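Local coordinates for BH2414 protein (Bacillus halodurans, PDB 3ON1) that is of unknown function but belongs to the ribosomal protein L7Ae/L30e family, and so possibly binds structured RNA, at residues K28-G33 with G57-P62; G67-L72 with K78-V83. All blocks are in the same frame, centred on the assembly; numbering follows the deposited sequence. Where two conformers were deposited one is given.

Contact 1: K28-G33 with G57-P62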
# COMPACT_ATOMS: atom_id res chain seq x y z
N LYS A 28 12.37 -0.88 2.23
CA LYS A 28 13.55 -0.61 1.41
C LYS A 28 13.22 0.35 0.27
O LYS A 28 13.98 1.28 -0.00
CB LYS A 28 14.12 -1.91 0.87
CG LYS A 28 15.47 -1.76 0.20
CD LYS A 28 16.00 -3.12 -0.22
CE LYS A 28 17.15 -2.97 -1.19
NZ LYS A 28 17.63 -4.29 -1.67
N ALA A 29 12.07 0.14 -0.38
CA ALA A 29 11.64 0.98 -1.49
C ALA A 29 11.31 2.41 -1.04
O ALA A 29 11.62 3.36 -1.75
CB ALA A 29 10.46 0.36 -2.22
N VAL A 30 10.69 2.54 0.13
CA VAL A 30 10.44 3.85 0.74
C VAL A 30 11.76 4.59 0.94
O VAL A 30 11.90 5.77 0.57
CB VAL A 30 9.66 3.73 2.07
CG1 VAL A 30 9.71 5.02 2.88
CG2 VAL A 30 8.20 3.35 1.81
N GLN A 31 12.74 3.89 1.49
CA GLN A 31 14.05 4.49 1.76
C GLN A 31 14.78 4.89 0.48
O GLN A 31 15.57 5.84 0.48
CB GLN A 31 14.91 3.54 2.59
CG GLN A 31 14.39 3.32 3.99
CD GLN A 31 15.04 2.15 4.68
OE1 GLN A 31 15.59 1.25 4.03
NE2 GLN A 31 14.97 2.14 6.00
N ASN A 32 14.50 4.18 -0.61
CA ASN A 32 15.09 4.48 -1.92
C ASN A 32 14.30 5.49 -2.75
O ASN A 32 14.62 5.74 -3.91
CB ASN A 32 15.29 3.20 -2.72
CG ASN A 32 16.61 2.53 -2.41
OD1 ASN A 32 17.67 3.16 -2.42
ND2 ASN A 32 16.56 1.23 -2.13
N GLY A 33 13.26 6.06 -2.15
CA GLY A 33 12.41 7.05 -2.82
C GLY A 33 11.60 6.51 -3.99
O GLY A 33 11.24 7.27 -4.90
N GLY A 57 6.44 8.04 8.22
CA GLY A 57 6.39 9.33 8.92
C GLY A 57 7.65 10.15 8.70
O GLY A 57 7.57 11.34 8.38
N SER A 58 8.80 9.51 8.87
CA SER A 58 10.10 10.15 8.66
C SER A 58 10.29 10.64 7.23
O SER A 58 10.82 11.73 7.01
CB SER A 58 11.23 9.18 9.02
OG SER A 58 11.15 8.82 10.39
N TYR A 59 9.85 9.85 6.26
CA TYR A 59 9.98 10.20 4.84
C TYR A 59 8.80 11.03 4.31
O TYR A 59 8.81 11.45 3.15
CB TYR A 59 10.17 8.93 3.99
CG TYR A 59 11.55 8.32 4.11
CD1 TYR A 59 12.60 8.77 3.32
CD2 TYR A 59 11.80 7.29 5.03
CE1 TYR A 59 13.87 8.21 3.42
CE2 TYR A 59 13.08 6.72 5.13
CZ TYR A 59 14.11 7.20 4.33
OH TYR A 59 15.37 6.66 4.43
N GLN A 60 7.80 11.27 5.16
CA GLN A 60 6.57 11.98 4.80
C GLN A 60 5.84 11.32 3.62
O GLN A 60 5.41 11.98 2.67
CB GLN A 60 6.82 13.48 4.58
CG GLN A 60 7.13 14.22 5.87
CD GLN A 60 7.42 15.70 5.69
OE1 GLN A 60 7.86 16.15 4.63
NE2 GLN A 60 7.20 16.47 6.76
N ILE A 61 5.74 10.00 3.71
CA ILE A 61 4.98 9.20 2.76
C ILE A 61 3.66 8.82 3.43
O ILE A 61 3.66 8.29 4.54
CB ILE A 61 5.77 7.93 2.35
CG1 ILE A 61 7.09 8.30 1.66
CG2 ILE A 61 4.94 7.02 1.45
CD1 ILE A 61 6.95 9.17 0.42
N PRO A 62 2.52 9.11 2.76
CA PRO A 62 1.24 8.74 3.35
C PRO A 62 1.11 7.23 3.55
O PRO A 62 1.60 6.44 2.74
CB PRO A 62 0.22 9.25 2.33
CG PRO A 62 0.98 9.39 1.06
CD PRO A 62 2.35 9.82 1.48
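The phenol ring of Y59 reaches across from the end of helix 46-59 and lies against the last turn of helix 23-31, where V30 and Q31 receive it. These two side chains of helix 23-31 meet different parts of the ring. V30 touches its root: methyl CG1 lies 3.8 Å from Y59 CD2 and is almost as near CG. This branch stands anti to the backbone N (chi1 165°), which turns it to the tyrosine while CG2 points elsewhere. A beta-branched valine suits the spot, since it offers a short, stiff apolar surface close to the helix backbone. The same methyl also approaches the second residue after the tyrosine, with V30 CG1 4.4 Å from I61 CG1, a looser apolar contact.

Q31 deals with the far end of the ring. Its aliphatic part does the touching, CG lying 3.5 Å from Y59 OH, while the terminal amide is tilted 55° from the ring plane and makes no stack with it. Over one face of the ring, toward its rim, sits the carbonyl oxygen of V30, 4.1 Å above the plane. Tyrosine fits here because its flat ring is long enough to reach the neighbouring helix while its hydroxyl stays toward the solvent-exposed side.

Toward the sheet V30 also packs on C56 and V38, and I61 on C56, so the contact grades from a solvent-facing edge into the core. Both helices finish in Schellman motifs, with the positive-phi residues G33 and Q60 turning the chain out of the helix. The two helices pack side by side on one face of the central sheet, as in the three-layer alpha/beta/alpha sandwich of the L7Ae/L30e family.

Contact 2: G67-L72 with K78-V83; sequences GNRQML and KHERVV
R69 and R81 meet through the backbone, where the opening turn of helix 69-75 runs beside the extended chain that leads to strand 83-86. The amide N of R81 donates to R69 O over 3.1 Å, at an N-H...O angle of 155°. Two CA-H...O contacts flank this bond: E80 CA to the same R69 O, and R69 CA to R81 O, each at 3.2 Å.

Polar side chains add a second layer, in which glutamate offers two oxygens to two partners. Q70 and E80 run side by side, and Q70 NE2 gives a hydrogen bond of 3.0 Å to E80 OE2, coming from above the carboxylate plane. Glutamine is long enough to bend at chi2 (78°), bringing its amide back to E80 although its CB points away. A water accepts from R69 NH1 and donates to E80 OE1. R69 CD touches OE1, but the charged atoms NH1 and OE1 stay 4.8 Å apart, so any attraction is probably water-mediated.

The helix starts at N68, a classical N-cap: OD1 takes the amide of M71 (a selenomethionine) over 2.8 Å, nearly along the C=O axis. Asparagine's short side chain can fold back to an N-H of the first turn, here that of M71. In the L7Ae-type fold this short helix joins strand 63-66, at the sheet edge, to the loop before strand 83-86; D43 receives the amide of R69, and S41 pairs with V82 through the backbone.

Van der Waals packing completes the contact. In the conformer described, compact V82 sets CG1 over one face of the R69 guanidinium, toward its rim, 3.4 Å from CZ; arginine's long chain lays this flat group there and still reaches the water. Buried L72, packed on W6 and L10 of helix 5-15, sets its CB 3.7 Å from R81 O.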
# COMPACT_ATOMS: atom_id res chain seq x y z
N GLY A 67 -9.07 -2.12 4.82
CA GLY A 67 -9.46 -3.45 4.37
C GLY A 67 -9.01 -4.59 5.25
O GLY A 67 -8.96 -4.46 6.47
N ASN A 68 -8.71 -5.72 4.63
CA ASN A 68 -8.10 -6.85 5.31
C ASN A 68 -7.17 -7.51 4.30
O ASN A 68 -7.15 -7.12 3.13
CB ASN A 68 -9.15 -7.81 5.87
CG ASN A 68 -10.03 -8.40 4.80
OD1 ASN A 68 -9.55 -8.79 3.74
ND2 ASN A 68 -11.33 -8.48 5.07
N ARG A 69 -6.40 -8.50 4.74
CA ARG A 69 -5.38 -9.08 3.86
C ARG A 69 -5.98 -9.88 2.70
O ARG A 69 -5.36 -9.99 1.64
CB ARG A 69 -4.34 -9.89 4.65
CG ARG A 69 -4.86 -11.15 5.32
CD ARG A 69 -3.75 -11.81 6.13
NE ARG A 69 -3.36 -10.97 7.26
CZ ARG A 69 -2.32 -11.21 8.06
NH1 ARG A 69 -1.52 -12.25 7.86
NH2 ARG A 69 -2.07 -10.37 9.06
N GLN A 70 -7.19 -10.40 2.89
CA GLN A 70 -7.90 -11.12 1.84
C GLN A 70 -8.33 -10.19 0.71
O GLN A 70 -8.03 -10.46 -0.46
CB GLN A 70 -9.11 -11.88 2.43
CG GLN A 70 -8.73 -13.04 3.35
CD GLN A 70 -8.32 -12.61 4.74
OE1 GLN A 70 -8.73 -11.56 5.24
NE2 GLN A 70 -7.49 -13.43 5.39
N MSE A 71 -9.01 -9.10 1.06
CA MSE A 71 -9.43 -8.08 0.09
C MSE A 71 -8.25 -7.48 -0.67
O MSE A 71 -8.33 -7.28 -1.88
CB MSE A 71 -10.17 -6.94 0.80
CG MSE A 71 -11.49 -7.30 1.44
SE MSE A 71 -12.00 -5.91 2.71
CE MSE A 71 -11.67 -4.38 1.55
N LEU A 72 -7.16 -7.20 0.03
CA LEU A 72 -5.97 -6.59 -0.60
C LEU A 72 -5.30 -7.56 -1.56
O LEU A 72 -4.97 -7.19 -2.69
CB LEU A 72 -4.98 -6.11 0.46
CG LEU A 72 -5.33 -4.84 1.23
CD1 LEU A 72 -4.16 -4.46 2.12
CD2 LEU A 72 -5.67 -3.70 0.27
N LYS A 78 -3.64 -11.94 -5.98
CA LYS A 78 -2.89 -12.79 -5.08
C LYS A 78 -3.85 -13.28 -4.00
O LYS A 78 -5.02 -12.89 -3.99
CB LYS A 78 -1.72 -12.01 -4.45
CG LYS A 78 -0.75 -11.39 -5.46
CD LYS A 78 0.05 -12.45 -6.22
CE LYS A 78 0.92 -11.82 -7.29
NZ LYS A 78 1.74 -12.83 -8.02
N HIS A 79 -3.38 -14.12 -3.09
CA HIS A 79 -4.29 -14.63 -2.07
C HIS A 79 -4.48 -13.64 -0.93
O HIS A 79 -5.60 -13.18 -0.67
CB HIS A 79 -3.86 -16.01 -1.58
CG HIS A 79 -3.91 -17.06 -2.64
ND1 HIS A 79 -2.92 -18.01 -2.81
CD2 HIS A 79 -4.82 -17.30 -3.62
CE1 HIS A 79 -3.22 -18.79 -3.83
NE2 HIS A 79 -4.37 -18.39 -4.33
N GLU A 80 -3.37 -13.31 -0.27
CA GLU A 80 -3.37 -12.37 0.85
C GLU A 80 -2.14 -11.46 0.83
O GLU A 80 -1.02 -11.93 0.63
CB GLU A 80 -3.40 -13.13 2.18
CG GLU A 80 -4.64 -13.98 2.36
CD GLU A 80 -4.63 -14.75 3.66
OE1 GLU A 80 -3.57 -14.80 4.33
OE2 GLU A 80 -5.69 -15.33 4.00
N ARG A 81 -2.36 -10.17 1.08
CA ARG A 81 -1.25 -9.22 1.22
C ARG A 81 -1.49 -8.29 2.40
O ARG A 81 -2.63 -7.89 2.65
CB ARG A 81 -1.04 -8.40 -0.07
CG ARG A 81 -0.42 -9.17 -1.23
CD ARG A 81 0.96 -9.70 -0.88
NE ARG A 81 1.61 -10.32 -2.03
CZ ARG A 81 1.50 -11.60 -2.37
NH1 ARG A 81 0.75 -12.42 -1.64
NH2 ARG A 81 2.13 -12.07 -3.43
N VAL A 82 -0.44 -7.97 3.16
CA VAL A 82 -0.58 -7.03 4.28
C VAL A 82 0.06 -5.67 4.04
O VAL A 82 -0.44 -4.65 4.53
CB VAL A 82 -0.09 -7.61 5.64
CG1 VAL A 82 -1.11 -8.57 6.21
CG2 VAL A 82 1.26 -8.29 5.48
N VAL A 83 1.17 -5.64 3.31
CA VAL A 83 1.87 -4.37 3.08
C VAL A 83 2.04 -4.16 1.59
O VAL A 83 2.66 -4.97 0.91
CB VAL A 83 3.26 -4.34 3.76
CG1 VAL A 83 3.93 -2.98 3.53
CG2 VAL A 83 3.17 -4.66 5.24
O HOH W 1 -1.76 -14.60 6.28

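From the N terminus the chain passes helix 5-15 and strand 19-21 before helix 23-31 supplies the first half of contact 1. Strand 37-41 and helix 46-59 follow, and contact 1 closes this 23-residue excursion just before strand 63-66. Contact 2 opens only after that strand and closes a much shorter loop, five residues between its segments, around the rest of helix 69-75. The two are therefore in series, neither nested nor crossed. The centres of contacts 1 and 2 are about 21 Å apart, on opposite sides of the chain's centre. Contact 1 joins two helix ends, contact 2 ties a helix start to the approach to strand 83-86, and both pack on strand 37-41.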